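Local coordinates for esterase TesA (Pseudomonas aeruginosa, PDB 4JGG), which hydrolyses carboxylic esters, favouring Tween detergents and short-chain p-nitrophenyl esters, with a low thioesterase activity towards palmitoyl-coenzyme A, at residues A[48-53]-A[192-197]; A[63-68]-A[74-79]; A[173-176]-A[181-184]. All blocks are in the same frame, centred on the assembly; numbering follows the deposited sequence.

Contact 1 (A[48-53]-A[192-197])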
loop_
_atom_site.group_PDB
_atom_site.type_symbol
_atom_site.label_atom_id
_atom_site.label_comp_id
_atom_site.label_asym_id
_atom_site.label_seq_id
_atom_site.Cartn_x
_atom_site.Cartn_y
_atom_site.Cartn_z
ATOM N N GLN A 48 11.606 7.957 -1.866
ATOM C CA GLN A 48 13.049 7.735 -1.937
ATOM C C GLN A 48 13.794 9.061 -1.861
ATOM O O GLN A 48 14.837 9.158 -1.232
ATOM C CB GLN A 48 13.441 6.973 -3.207
ATOM C CG GLN A 48 14.946 6.754 -3.351
ATOM C CD GLN A 48 15.529 5.838 -2.276
ATOM O OE1 GLN A 48 15.822 4.662 -2.535
ATOM N NE2 GLN A 48 15.713 6.376 -1.068
ATOM N N LYS A 49 13.246 10.083 -2.500
ATOM C CA LYS A 49 13.880 11.383 -2.503
ATOM C C LYS A 49 13.810 12.053 -1.126
ATOM O O LYS A 49 14.720 12.783 -0.736
ATOM C CB LYS A 49 13.254 12.274 -3.568
ATOM C CG LYS A 49 13.517 13.743 -3.359
ATOM C CD LYS A 49 13.483 14.496 -4.675
ATOM C CE LYS A 49 13.772 15.975 -4.464
ATOM N NZ LYS A 49 15.177 16.212 -4.013
ATOM N N ARG A 50 12.737 11.802 -0.389
ATOM C CA ARG A 50 12.614 12.347 0.957
ATOM C C ARG A 50 13.531 11.621 1.928
ATOM O O ARG A 50 14.028 12.211 2.874
ATOM C CB ARG A 50 11.169 12.297 1.475
ATOM C CG ARG A 50 11.068 12.788 2.923
ATOM C CD ARG A 50 9.638 12.909 3.407
ATOM N NE ARG A 50 8.887 13.961 2.729
ATOM C CZ ARG A 50 7.613 14.237 2.993
ATOM N NH1 ARG A 50 6.961 13.551 3.929
ATOM N NH2 ARG A 50 6.994 15.202 2.329
ATOM N N LEU A 51 13.754 10.334 1.696
ATOM C CA LEU A 51 14.656 9.587 2.547
ATOM C C LEU A 51 16.063 10.126 2.332
ATOM O O LEU A 51 16.807 10.344 3.279
ATOM C CB LEU A 51 14.604 8.096 2.219
ATOM C CG LEU A 51 13.341 7.351 2.653
ATOM C CD1 LEU A 51 13.356 5.899 2.152
ATOM C CD2 LEU A 51 13.182 7.414 4.163
ATOM N N ALA A 52 16.414 10.347 1.070
ATOM C CA ALA A 52 17.713 10.901 0.726
ATOM C C ALA A 52 17.889 12.283 1.347
ATOM O O ALA A 52 18.906 12.556 1.975
ATOM C CB ALA A 52 17.870 10.973 -0.772
ATOM N N ASP A 53 16.889 13.146 1.184
ATOM C CA ASP A 53 16.997 14.520 1.662
ATOM C C ASP A 53 17.132 14.628 3.171
ATOM O O ASP A 53 17.899 15.450 3.676
ATOM C CB ASP A 53 15.809 15.359 1.204
ATOM C CG ASP A 53 15.836 15.631 -0.269
ATOM O OD1 ASP A 53 16.893 15.405 -0.892
ATOM O OD2 ASP A 53 14.797 16.070 -0.804
ATOM N N ASN A 192 0.567 11.007 3.409
ATOM C CA ASN A 192 -0.262 10.088 4.180
ATOM C C ASN A 192 0.492 8.909 4.775
ATOM O O ASN A 192 0.039 8.310 5.749
ATOM C CB ASN A 192 -1.470 9.621 3.359
ATOM C CG ASN A 192 -2.490 10.717 3.181
ATOM O OD1 ASN A 192 -2.433 11.725 3.879
ATOM N ND2 ASN A 192 -3.420 10.538 2.253
ATOM N N VAL A 193 1.643 8.578 4.192
ATOM C CA VAL A 193 2.415 7.436 4.658
ATOM C C VAL A 193 3.509 7.872 5.625
ATOM O O VAL A 193 3.733 7.226 6.636
ATOM C CB VAL A 193 3.073 6.661 3.473
ATOM C CG1 VAL A 193 3.781 5.412 3.968
ATOM C CG2 VAL A 193 2.046 6.307 2.418
ATOM N N TRP A 194 4.175 8.978 5.311
ATOM C CA TRP A 194 5.407 9.374 6.019
ATOM C C TRP A 194 5.304 9.332 7.542
ATOM O O TRP A 194 6.148 8.721 8.197
ATOM C CB TRP A 194 5.911 10.734 5.519
ATOM C CG TRP A 194 7.241 11.177 6.109
ATOM C CD1 TRP A 194 7.456 12.222 6.972
ATOM C CD2 TRP A 194 8.526 10.601 5.857
ATOM N NE1 TRP A 194 8.789 12.323 7.272
ATOM C CE2 TRP A 194 9.473 11.335 6.606
ATOM C CE3 TRP A 194 8.976 9.528 5.075
ATOM C CZ2 TRP A 194 10.836 11.039 6.595
ATOM C CZ3 TRP A 194 10.336 9.231 5.071
ATOM C CH2 TRP A 194 11.245 9.983 5.822
ATOM N N PRO A 195 4.280 9.975 8.119
ATOM C CA PRO A 195 4.138 10.026 9.582
ATOM C C PRO A 195 4.129 8.654 10.234
ATOM O O PRO A 195 4.682 8.485 11.317
ATOM C CB PRO A 195 2.762 10.676 9.777
ATOM C CG PRO A 195 2.572 11.518 8.572
ATOM C CD PRO A 195 3.265 10.793 7.439
ATOM N N THR A 196 3.477 7.695 9.592
ATOM C CA THR A 196 3.329 6.359 10.153
ATOM C C THR A 196 4.585 5.541 9.853
ATOM O O THR A 196 4.950 4.645 10.613
ATOM C CB THR A 196 2.028 5.670 9.631
ATOM O OG1 THR A 196 0.891 6.433 10.059
ATOM C CG2 THR A 196 1.887 4.265 10.169
ATOM N N LEU A 197 5.258 5.879 8.756
ATOM C CA LEU A 197 6.509 5.207 8.372
ATOM C C LEU A 197 7.708 5.672 9.192
ATOM O O LEU A 197 8.529 4.865 9.650
ATOM C CB LEU A 197 6.805 5.463 6.892
ATOM C CG LEU A 197 8.200 5.064 6.400
ATOM C CD1 LEU A 197 8.412 3.566 6.561
ATOM C CD2 LEU A 197 8.421 5.506 4.955
#
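Arg50 lies across the indole of Trp194, meeting one face of it with two parts of its chain. The methylene CD is centred over the bicycle, 3.6 Å from the centroid of the six-membered ring, a CH-pi contact almost on the ring normal. Further out, the guanidinium forms a cation-pi interaction with the five-membered ring, its CZ 4.5 Å from that centroid. The group does not lie flat: its plane stands 85° from the indole, so that it presents an edge, and Arg50 NH1 comes to 3.2 Å from Trp194 CG. A straight chain that turns only at chi3 (-67°) produces this posture, since the bend brings NH1 back over the pyrrole ring. Trp194 reaches out from its own helix with CG anti to the backbone N (chi1 -175°). At its benzo edge, in the ring plane, Leu51 CD2 touches CZ3 at 3.5 Å, and Leu51 also packs on Tyr58 and Leu201. Leu47, one turn earlier in helix 43-53, adds a further contact to the indole. Helices 43-53 and 186-197 thus pack through a tryptophan with one face covered by an arginine and an edge against a leucine, in a helical layer of the alpha/beta/alpha SGNH-hydrolase fold.

Contact 2 (A[63-68]-A[74-79])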
loop_
_atom_site.group_PDB
_atom_site.type_symbol
_atom_site.label_atom_id
_atom_site.label_comp_id
_atom_site.label_asym_id
_atom_site.label_seq_id
_atom_site.Cartn_x
_atom_site.Cartn_y
_atom_site.Cartn_z
ATOM N N ALA A 63 8.042 -2.834 -5.863
ATOM C CA ALA A 63 7.647 -4.065 -6.531
ATOM C C ALA A 63 6.153 -4.041 -6.844
ATOM O O ALA A 63 5.477 -5.071 -6.787
ATOM C CB ALA A 63 8.002 -5.269 -5.675
ATOM N N SER A 64 5.631 -2.865 -7.173
ATOM C CA SER A 64 4.185 -2.722 -7.403
ATOM C C SER A 64 3.787 -3.033 -8.847
ATOM O O SER A 64 4.454 -2.595 -9.791
ATOM C CB SER A 64 3.723 -1.317 -6.995
ATOM O OG SER A 64 4.136 -1.050 -5.666
ATOM N N ILE A 65 2.688 -3.775 -9.012
ATOM C CA ILE A 65 2.233 -4.187 -10.331
ATOM C C ILE A 65 0.730 -3.967 -10.495
ATOM O O ILE A 65 -0.069 -4.454 -9.699
ATOM C CB ILE A 65 2.503 -5.679 -10.574
ATOM C CG1 ILE A 65 3.988 -6.008 -10.364
ATOM C CG2 ILE A 65 2.047 -6.086 -11.973
ATOM C CD1 ILE A 65 4.307 -7.468 -10.647
ATOM N N SER A 66 0.346 -3.247 -11.538
ATOM C CA SER A 66 -1.077 -3.083 -11.842
ATOM C C SER A 66 -1.756 -4.444 -11.957
ATOM O O SER A 66 -1.196 -5.368 -12.530
ATOM C CB SER A 66 -1.253 -2.318 -13.151
ATOM O OG SER A 66 -0.708 -1.013 -13.033
ATOM N N GLY A 67 -2.961 -4.561 -11.404
ATOM C CA GLY A 67 -3.750 -5.774 -11.528
ATOM C C GLY A 67 -3.594 -6.711 -10.344
ATOM O O GLY A 67 -4.311 -7.710 -10.224
ATOM N N ASP A 68 -2.666 -6.388 -9.447
ATOM C CA ASP A 68 -2.340 -7.323 -8.368
ATOM C C ASP A 68 -3.427 -7.359 -7.288
ATOM O O ASP A 68 -4.143 -6.382 -7.083
ATOM C CB ASP A 68 -0.966 -7.006 -7.766
ATOM C CG ASP A 68 -0.284 -8.232 -7.170
ATOM O OD1 ASP A 68 -0.686 -9.367 -7.482
ATOM O OD2 ASP A 68 0.678 -8.062 -6.387
ATOM N N LEU A 74 0.599 -12.277 -2.086
ATOM C CA LEU A 74 0.990 -13.366 -1.207
ATOM C C LEU A 74 1.821 -14.395 -1.986
ATOM O O LEU A 74 2.869 -14.833 -1.524
ATOM C CB LEU A 74 -0.246 -14.015 -0.586
ATOM C CG LEU A 74 -0.039 -15.256 0.287
ATOM C CD1 LEU A 74 0.853 -14.969 1.481
ATOM C CD2 LEU A 74 -1.388 -15.852 0.738
ATOM N N ALA A 75 1.346 -14.762 -3.175
ATOM C CA ALA A 75 2.064 -15.710 -4.020
ATOM C C ALA A 75 3.488 -15.241 -4.372
ATOM O O ALA A 75 4.406 -16.060 -4.415
ATOM C CB ALA A 75 1.274 -15.995 -5.283
ATOM N N ARG A 76 3.667 -13.941 -4.615
ATOM C CA ARG A 76 4.946 -13.414 -5.111
ATOM C C ARG A 76 5.864 -12.814 -4.032
ATOM O O ARG A 76 7.023 -12.502 -4.300
ATOM C CB ARG A 76 4.741 -12.411 -6.260
ATOM C CG ARG A 76 4.051 -11.090 -5.855
ATOM C CD ARG A 76 3.750 -10.252 -7.097
ATOM N NE ARG A 76 3.140 -8.958 -6.805
ATOM C CZ ARG A 76 3.804 -7.805 -6.755
ATOM N NH1 ARG A 76 5.117 -7.781 -6.954
ATOM N NH2 ARG A 76 3.161 -6.680 -6.506
ATOM N N LEU A 77 5.363 -12.688 -2.810
ATOM C CA LEU A 77 6.165 -12.124 -1.721
ATOM C C LEU A 77 7.392 -12.967 -1.299
ATOM O O LEU A 77 8.487 -12.424 -1.123
ATOM C CB LEU A 77 5.265 -11.766 -0.521
ATOM C CG LEU A 77 5.987 -11.239 0.726
ATOM C CD1 LEU A 77 6.594 -9.865 0.489
ATOM C CD2 LEU A 77 5.040 -11.221 1.920
ATOM N N PRO A 78 7.238 -14.300 -1.167
ATOM C CA PRO A 78 8.395 -15.085 -0.705
ATOM C C PRO A 78 9.659 -14.880 -1.550
ATOM O O PRO A 78 10.760 -14.772 -0.990
ATOM C CB PRO A 78 7.893 -16.530 -0.804
ATOM C CG PRO A 78 6.406 -16.380 -0.558
ATOM C CD PRO A 78 6.029 -15.128 -1.283
ATOM N N ALA A 79 9.499 -14.815 -2.868
ATOM C CA ALA A 79 10.634 -14.581 -3.756
ATOM C C ALA A 79 11.273 -13.210 -3.508
ATOM O O ALA A 79 12.497 -13.062 -3.575
ATOM C CB ALA A 79 10.203 -14.710 -5.218
#
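The guanidinium of Arg76 carries Ile65 on one face and oxygens along two of its edges: CD1 of Ile65 sits 3.8 Å above the plane, displaced from the centre of the group, while Ala63 O and Asp68 OD2 lie at the edges. This is an arginine from helix 70-84 bridging the two ends of the loop that follows strand 59-62, a beta-alpha connection of the SGNH-hydrolase fold. NH1 and NH2 converge end-on on Ala63 O, at 2.7 Å from NH1, and both bonds stay in the carbonyl plane as well as in that of the guanidinium. The NE/NH2 edge makes a salt bridge: Arg76 NE and NH2 both reach Asp68 OD2, with NE at 2.7 Å. Carboxylate and guanidinium are not coplanar but turned 49° apart, and the two nitrogens meet OD2 from above the same face of the carboxylate. NH2 thus serves both acceptors, and four hydrogen bonds fix the rotation of the group. The bonds are bent, as expected when paired donors share one acceptor. Arg76 spans the gap with a chain straight as far as NE, starting from a chi1 of 67° that sets CG between backbone N and carbonyl carbon. The loop reaches Asp68 through a type II turn that begins at Ile65, with Gly67 at a positive phi. Ser64 is directed away from Arg76 and touches Ser32 and Ala33 of helix 30-33; its side chain is about 8 Å from that of the probable nucleophile Ser30, and Ser64 OG is hydrogen-bonded to Asn62 OD1.

Contact 3 (A[173-176]-A[181-184])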
loop_
_atom_site.group_PDB
_atom_site.type_symbol
_atom_site.label_atom_id
_atom_site.label_comp_id
_atom_site.label_asym_id
_atom_site.label_seq_id
_atom_site.Cartn_x
_atom_site.Cartn_y
_atom_site.Cartn_z
ATOM N N MET A 173 -7.518 15.428 -7.845
ATOM C CA MET A 173 -6.630 14.454 -7.216
ATOM C C MET A 173 -6.741 13.066 -7.855
ATOM O O MET A 173 -5.766 12.311 -7.905
ATOM C CB MET A 173 -6.903 14.389 -5.709
ATOM C CG MET A 173 -6.588 15.692 -4.990
ATOM S SD MET A 173 -4.868 16.155 -5.224
ATOM C CE MET A 173 -4.239 15.864 -3.580
ATOM N N MET A 174 -7.938 12.752 -8.343
ATOM C CA MET A 174 -8.217 11.490 -9.021
ATOM C C MET A 174 -8.161 11.654 -10.527
ATOM O O MET A 174 -8.544 12.692 -11.049
ATOM C CB MET A 174 -9.614 10.988 -8.651
ATOM C CG MET A 174 -9.722 10.501 -7.231
ATOM S SD MET A 174 -8.156 9.793 -6.707
ATOM C CE MET A 174 -8.245 8.173 -7.406
ATOM N N GLN A 175 -7.701 10.622 -11.231
ATOM C CA GLN A 175 -7.882 10.589 -12.672
ATOM C C GLN A 175 -9.371 10.341 -12.921
ATOM O O GLN A 175 -10.113 10.027 -11.994
ATOM C CB GLN A 175 -7.018 9.505 -13.325
ATOM C CG GLN A 175 -5.522 9.658 -13.018
ATOM C CD GLN A 175 -4.684 8.516 -13.560
ATOM O OE1 GLN A 175 -5.006 7.940 -14.597
ATOM N NE2 GLN A 175 -3.611 8.174 -12.853
ATOM N N ALA A 176 -9.793 10.487 -14.171
ATOM C CA ALA A 176 -11.212 10.428 -14.547
ATOM C C ALA A 176 -11.968 9.158 -14.118
ATOM O O ALA A 176 -13.180 9.207 -13.881
ATOM C CB ALA A 176 -11.357 10.650 -16.051
ATOM N N PRO A 181 -5.133 7.602 -8.625
ATOM C CA PRO A 181 -4.772 8.996 -8.360
ATOM C C PRO A 181 -3.996 9.633 -9.508
ATOM O O PRO A 181 -3.186 8.980 -10.168
ATOM C CB PRO A 181 -3.913 8.891 -7.097
ATOM C CG PRO A 181 -4.512 7.732 -6.367
ATOM C CD PRO A 181 -4.773 6.730 -7.493
ATOM N N ALA A 182 -4.259 10.914 -9.744
ATOM C CA ALA A 182 -3.550 11.662 -10.768
ATOM C C ALA A 182 -2.201 12.130 -10.218
ATOM O O ALA A 182 -1.878 11.892 -9.064
ATOM C CB ALA A 182 -4.382 12.846 -11.215
ATOM N N LEU A 183 -1.436 12.810 -11.057
ATOM C CA LEU A 183 -0.131 13.352 -10.681
ATOM C C LEU A 183 -0.213 14.270 -9.456
ATOM O O LEU A 183 0.618 14.192 -8.550
ATOM C CB LEU A 183 0.456 14.112 -11.876
ATOM C CG LEU A 183 1.861 14.693 -11.750
ATOM C CD1 LEU A 183 2.843 13.573 -11.468
ATOM C CD2 LEU A 183 2.233 15.436 -13.023
ATOM N N ALA A 184 -1.231 15.122 -9.418
ATOM C CA ALA A 184 -1.354 16.124 -8.361
ATOM C C ALA A 184 -1.504 15.508 -6.970
ATOM O O ALA A 184 -1.277 16.175 -5.956
ATOM C CB ALA A 184 -2.517 17.050 -8.652
#
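Met174 and Pro181 form a single backbone bridge, their CA atoms 4.3 Å apart, and beside it Ala182 N donates to Met173 O at 2.8 Å, with an N-H...O angle of 161°. The same carbonyl oxygen receives a long, bent CA-H...O contact from Pro181. A second hydrogen bond comes from a side chain: Gln175 NE2 lies 2.8 Å from Pro181 O, approaching from above the carbonyl plane, although the oxygen is close to the plane of the glutamine amide. The Gln175 chain runs straight on past CG (chi2 175°), which carries the amide past Ala182 while CG packs on the CA of that alanine at 3.6 Å. The amide nitrogen is held twice, because NE2 also bonds to Leu35 O. The two methionines reach different places. Met174 lays its methyl over the start of the proline, CE lying 3.4 Å from Pro181 N and also touching CD of the ring. Met173 sends SD to the far end of the other segment, where it is 3.7 Å from Ala184 O and makes a looser apolar contact with Ala184 CB. The loop closed in this way contains Asp177 and His180, which by similarity complete the catalytic triad of the SGNH family, and Gln175 touches the histidine. The whole motif lies in the connection between strand 158-160 and helix 186-197: Pro181 packs on Gln186 and Leu189 of that helix, Met173 on Arg188, and Ala182 O accepts from Gln186 NE2.

Contact 1 is the buried one of the three, whereas contacts 2 and 3 lie nearer the surface and carry the polar bonds. Two arginines behave in contrasting ways: in contact 1 the guanidinium stands edge-on over an aromatic face with no hydrogen bond across the segments, while in contact 2 it is bound to a carbonyl and a carboxylate. Contact 3 relies instead on a backbone bond, an amide and two thioethers. Contacts 1 and 3 meet at helix 186-197, which contributes a segment to the first and packs against the second. Contact 3 closes the loop bearing the predicted Asp177 and His180; contact 2 lies near the predicted nucleophile, and contact 1 lies away from all three.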